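Local coordinates for protein glutamine synthetase (Streptomyces coelicolor, PDB 4BAX) that belongs to the glutamine synthetase family, pairing a beta-Grasp domain with a larger catalytic domain in an assembly of ten chains, at residues Met240-Ile248 with Ile300-Tyr311. Numbering follows the deposited sequence.
Sequences MREGYDAII and IPWQVEKDGKGY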
loop_
_atom_site.group_PDB
_atom_site.type_symbol
_atom_site.label_atom_id
_atom_site.label_comp_id
_atom_site.label_asym_id
_atom_site.label_seq_id
_atom_site.Cartn_x
_atom_site.Cartn_y
_atom_site.Cartn_z
ATOM N N MET A 240 -35.450 -10.200 51.150
ATOM C CA MET A 240 -34.959 -8.919 50.661
ATOM C C MET A 240 -35.975 -8.249 49.726
ATOM O O MET A 240 -36.164 -7.035 49.749
ATOM C CB MET A 240 -33.609 -9.097 49.978
ATOM C CG MET A 240 -32.511 -9.449 50.965
ATOM S SD MET A 240 -31.011 -10.030 50.156
ATOM C CE MET A 240 -30.379 -8.467 49.493
ATOM N N ARG A 241 -36.629 -9.051 48.895
ATOM C CA ARG A 241 -37.691 -8.537 48.036
ATOM C C ARG A 241 -38.923 -8.107 48.836
ATOM O O ARG A 241 -39.717 -7.280 48.386
ATOM C CB ARG A 241 -38.065 -9.522 46.927
ATOM C CG ARG A 241 -36.886 -10.108 46.193
ATOM C CD ARG A 241 -37.322 -10.984 45.026
ATOM N NE ARG A 241 -37.375 -12.397 45.427
ATOM C CZ ARG A 241 -36.304 -13.183 45.586
ATOM N NH1 ARG A 241 -35.063 -12.697 45.412
ATOM N NH2 ARG A 241 -36.467 -14.455 45.947
ATOM N N GLU A 242 -39.097 -8.721 50.004
ATOM C CA GLU A 242 -40.186 -8.359 50.906
ATOM C C GLU A 242 -39.954 -7.155 51.827
ATOM O O GLU A 242 -40.879 -6.372 52.046
ATOM C CB GLU A 242 -40.708 -9.591 51.677
ATOM C CG GLU A 242 -41.699 -10.412 50.820
ATOM C CD GLU A 242 -41.810 -11.886 51.217
ATOM O OE1 GLU A 242 -41.482 -12.236 52.371
ATOM O OE2 GLU A 242 -42.217 -12.709 50.365
ATOM N N GLY A 243 -38.751 -7.016 52.387
ATOM C CA GLY A 243 -38.517 -5.979 53.383
ATOM C C GLY A 243 -37.102 -5.428 53.466
ATOM O O GLY A 243 -36.133 -6.074 53.064
ATOM N N TYR A 244 -36.987 -4.218 54.005
ATOM C CA TYR A 244 -35.721 -3.481 54.063
ATOM C C TYR A 244 -34.723 -3.968 55.087
ATOM O O TYR A 244 -33.532 -3.691 54.970
ATOM C CB TYR A 244 -35.978 -1.982 54.259
ATOM C CG TYR A 244 -34.835 -1.080 53.814
ATOM C CD1 TYR A 244 -34.568 -0.861 52.464
ATOM C CD2 TYR A 244 -34.035 -0.438 54.747
ATOM C CE1 TYR A 244 -33.517 -0.033 52.060
ATOM C CE2 TYR A 244 -32.987 0.394 54.353
ATOM C CZ TYR A 244 -32.730 0.591 53.008
ATOM O OH TYR A 244 -31.690 1.409 52.609
ATOM N N ASP A 245 -35.209 -4.622 56.130
ATOM C CA ASP A 245 -34.322 -5.066 57.201
ATOM C C ASP A 245 -33.354 -6.136 56.682
ATOM O O ASP A 245 -32.166 -6.144 57.023
ATOM C CB ASP A 245 -35.132 -5.574 58.397
ATOM C CG ASP A 245 -35.594 -4.436 59.310
ATOM O OD1 ASP A 245 -35.053 -3.307 59.206
ATOM O OD2 ASP A 245 -36.494 -4.679 60.148
ATOM N N ALA A 246 -33.889 -7.016 55.839
ATOM C CA ALA A 246 -33.096 -8.065 55.217
ATOM C C ALA A 246 -32.046 -7.465 54.281
ATOM O O ALA A 246 -30.921 -7.960 54.206
ATOM C CB ALA A 246 -34.012 -9.037 54.465
ATOM N N ILE A 247 -32.404 -6.376 53.606
ATOM C CA ILE A 247 -31.487 -5.660 52.706
ATOM C C ILE A 247 -30.285 -5.120 53.462
ATOM O O ILE A 247 -29.148 -5.292 53.034
ATOM C CB ILE A 247 -32.207 -4.479 51.999
ATOM C CG1 ILE A 247 -33.301 -4.969 51.043
ATOM C CG2 ILE A 247 -31.208 -3.595 51.260
ATOM C CD1 ILE A 247 -32.854 -5.128 49.611
ATOM N N ILE A 248 -30.532 -4.496 54.611
ATOM C CA ILE A 248 -29.448 -3.982 55.439
ATOM C C ILE A 248 -28.573 -5.096 55.980
ATOM O O ILE A 248 -27.353 -4.966 55.995
ATOM C CB ILE A 248 -29.978 -3.097 56.593
ATOM C CG1 ILE A 248 -30.793 -1.940 56.014
ATOM C CG2 ILE A 248 -28.839 -2.531 57.427
ATOM C CD1 ILE A 248 -30.038 -1.155 54.932
ATOM N N ILE A 300 -27.053 0.360 47.250
ATOM C CA ILE A 300 -28.495 0.196 47.390
ATOM C C ILE A 300 -29.192 1.229 46.526
ATOM O O ILE A 300 -29.179 2.425 46.841
ATOM C CB ILE A 300 -28.952 0.406 48.851
ATOM C CG1 ILE A 300 -28.375 -0.688 49.756
ATOM C CG2 ILE A 300 -30.475 0.444 48.935
ATOM C CD1 ILE A 300 -28.179 -0.251 51.176
ATOM N N PRO A 301 -29.873 0.759 45.474
ATOM C CA PRO A 301 -30.525 1.655 44.517
ATOM C C PRO A 301 -31.584 2.495 45.214
ATOM O O PRO A 301 -32.166 2.061 46.213
ATOM C CB PRO A 301 -31.172 0.686 43.519
ATOM C CG PRO A 301 -30.406 -0.585 43.663
ATOM C CD PRO A 301 -30.080 -0.656 45.124
ATOM N N TRP A 302 -31.810 3.696 44.709
ATOM C CA TRP A 302 -32.731 4.625 45.348
ATOM C C TRP A 302 -34.172 4.058 45.389
ATOM O O TRP A 302 -34.912 4.331 46.340
ATOM C CB TRP A 302 -32.680 6.002 44.665
ATOM C CG TRP A 302 -33.146 5.999 43.247
ATOM C CD1 TRP A 302 -32.388 5.755 42.132
ATOM C CD2 TRP A 302 -34.471 6.283 42.777
ATOM N NE1 TRP A 302 -33.167 5.843 41.002
ATOM C CE2 TRP A 302 -34.448 6.172 41.366
ATOM C CE3 TRP A 302 -35.679 6.613 43.409
ATOM C CZ2 TRP A 302 -35.586 6.379 40.579
ATOM C CZ3 TRP A 302 -36.809 6.823 42.624
ATOM C CH2 TRP A 302 -36.752 6.707 41.223
ATOM N N GLN A 303 -34.559 3.274 44.372
ATOM C CA GLN A 303 -35.894 2.668 44.335
ATOM C C GLN A 303 -36.047 1.679 45.467
ATOM O O GLN A 303 -37.130 1.540 46.029
ATOM C CB GLN A 303 -36.142 1.923 43.019
ATOM C CG GLN A 303 -35.982 2.721 41.745
ATOM C CD GLN A 303 -34.622 2.531 41.105
ATOM O OE1 GLN A 303 -33.624 2.288 41.791
ATOM N NE2 GLN A 303 -34.575 2.652 39.780
ATOM N N VAL A 304 -34.984 0.942 45.751
ATOM C CA VAL A 304 -35.039 -0.051 46.808
ATOM C C VAL A 304 -35.227 0.649 48.150
ATOM O O VAL A 304 -36.026 0.205 48.985
ATOM C CB VAL A 304 -33.766 -0.932 46.824
ATOM C CG1 VAL A 304 -33.727 -1.839 48.076
ATOM C CG2 VAL A 304 -33.704 -1.775 45.567
ATOM N N GLU A 305 -34.493 1.747 48.369
ATOM C CA GLU A 305 -34.647 2.470 49.628
ATOM C C GLU A 305 -35.970 3.184 49.729
ATOM O O GLU A 305 -36.550 3.257 50.804
ATOM C CB GLU A 305 -33.510 3.443 49.833
ATOM C CG GLU A 305 -33.605 4.167 51.183
ATOM C CD GLU A 305 -34.408 5.440 51.071
ATOM O OE1 GLU A 305 -34.118 6.208 50.129
ATOM O OE2 GLU A 305 -35.299 5.700 51.928
ATOM N N LYS A 306 -36.453 3.695 48.605
ATOM C CA LYS A 306 -37.765 4.339 48.563
ATOM C C LYS A 306 -38.885 3.349 48.820
ATOM O O LYS A 306 -39.822 3.624 49.562
ATOM C CB LYS A 306 -37.988 5.037 47.215
ATOM C CG LYS A 306 -39.322 5.778 47.118
ATOM C CD LYS A 306 -39.414 6.816 48.229
ATOM C CE LYS A 306 -40.701 7.658 48.186
ATOM N NZ LYS A 306 -40.980 8.340 49.504
ATOM N N ASP A 307 -38.769 2.182 48.204
ATOM C CA ASP A 307 -39.837 1.199 48.256
ATOM C C ASP A 307 -39.731 0.290 49.495
ATOM O O ASP A 307 -40.660 -0.471 49.786
ATOM C CB ASP A 307 -39.816 0.353 46.990
ATOM C CG ASP A 307 -40.156 1.173 45.753
ATOM O OD1 ASP A 307 -40.629 2.322 45.915
ATOM O OD2 ASP A 307 -39.951 0.678 44.623
ATOM N N GLY A 308 -38.605 0.377 50.214
ATOM C CA GLY A 308 -38.361 -0.427 51.405
ATOM C C GLY A 308 -38.191 -1.918 51.164
ATOM O O GLY A 308 -38.365 -2.727 52.082
ATOM N N LYS A 309 -37.890 -2.277 49.915
ATOM C CA LYS A 309 -37.672 -3.670 49.523
ATOM C C LYS A 309 -36.985 -3.685 48.153
ATOM O O LYS A 309 -36.933 -2.659 47.467
ATOM C CB LYS A 309 -39.008 -4.418 49.466
ATOM C CG LYS A 309 -39.994 -3.859 48.473
ATOM C CD LYS A 309 -41.360 -4.520 48.635
ATOM C CE LYS A 309 -42.375 -3.932 47.648
ATOM N NZ LYS A 309 -43.765 -4.430 47.896
ATOM N N GLY A 310 -36.413 -4.824 47.773
ATOM C CA GLY A 310 -35.631 -4.873 46.549
ATOM C C GLY A 310 -34.446 -5.822 46.564
ATOM O O GLY A 310 -34.567 -6.993 46.944
ATOM N N TYR A 311 -33.313 -5.321 46.074
ATOM C CA TYR A 311 -32.065 -6.090 45.943
ATOM C C TYR A 311 -30.911 -5.175 46.296
ATOM O O TYR A 311 -31.102 -3.976 46.503
ATOM C CB TYR A 311 -31.898 -6.585 44.498
ATOM C CG TYR A 311 -31.856 -5.451 43.486
ATOM C CD1 TYR A 311 -33.037 -4.817 43.085
ATOM C CD2 TYR A 311 -30.652 -4.949 42.993
ATOM C CE1 TYR A 311 -33.026 -3.753 42.180
ATOM C CE2 TYR A 311 -30.635 -3.878 42.071
ATOM C CZ TYR A 311 -31.830 -3.280 41.674
ATOM O OH TYR A 311 -31.871 -2.220 40.770
#
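Y244 turns its CG anti to the backbone N (chi1 -158°), which brings the phenol ring against helix 302-307, and I247 keeps CG1 beside its own N (chi1 -66°), dropping CD1 onto the chain beyond that helix. On the ring, CE1 lies 3.7 Å from E305 CA and OH reaches E305 CG at 3.6 Å; E305 touches the tyrosine with CB and CG, and its carboxylate plane stands 87° from the ring plane. I300 CG2 lies 4.0 Å from Y244 OH, oblique to the ring. Deeper in, I247 CD1 packs on V304 CG1 at 3.7 Å and on the backbone of G310 and Y311, while I248 and I300 meet through their CD1 methyls. One backbone hydrogen bond ties the segments together: G310 N donates to M240 O at 3.0 Å. G308, with positive phi, ends helix 302-307 and lets the chain swing back past G243, the break between the two helices. R241 points its guanidinium elsewhere, to S236 OG and E108 O. V291 also touches Y244, and I312 and L338 cover M240. This is peripheral packing in the catalytic domain: two consecutive helices, 238-242 and 244-253, broken at G243, against the short helix and glycine-rich turn that link strands 298-300 and 312-314 of its mixed sheet.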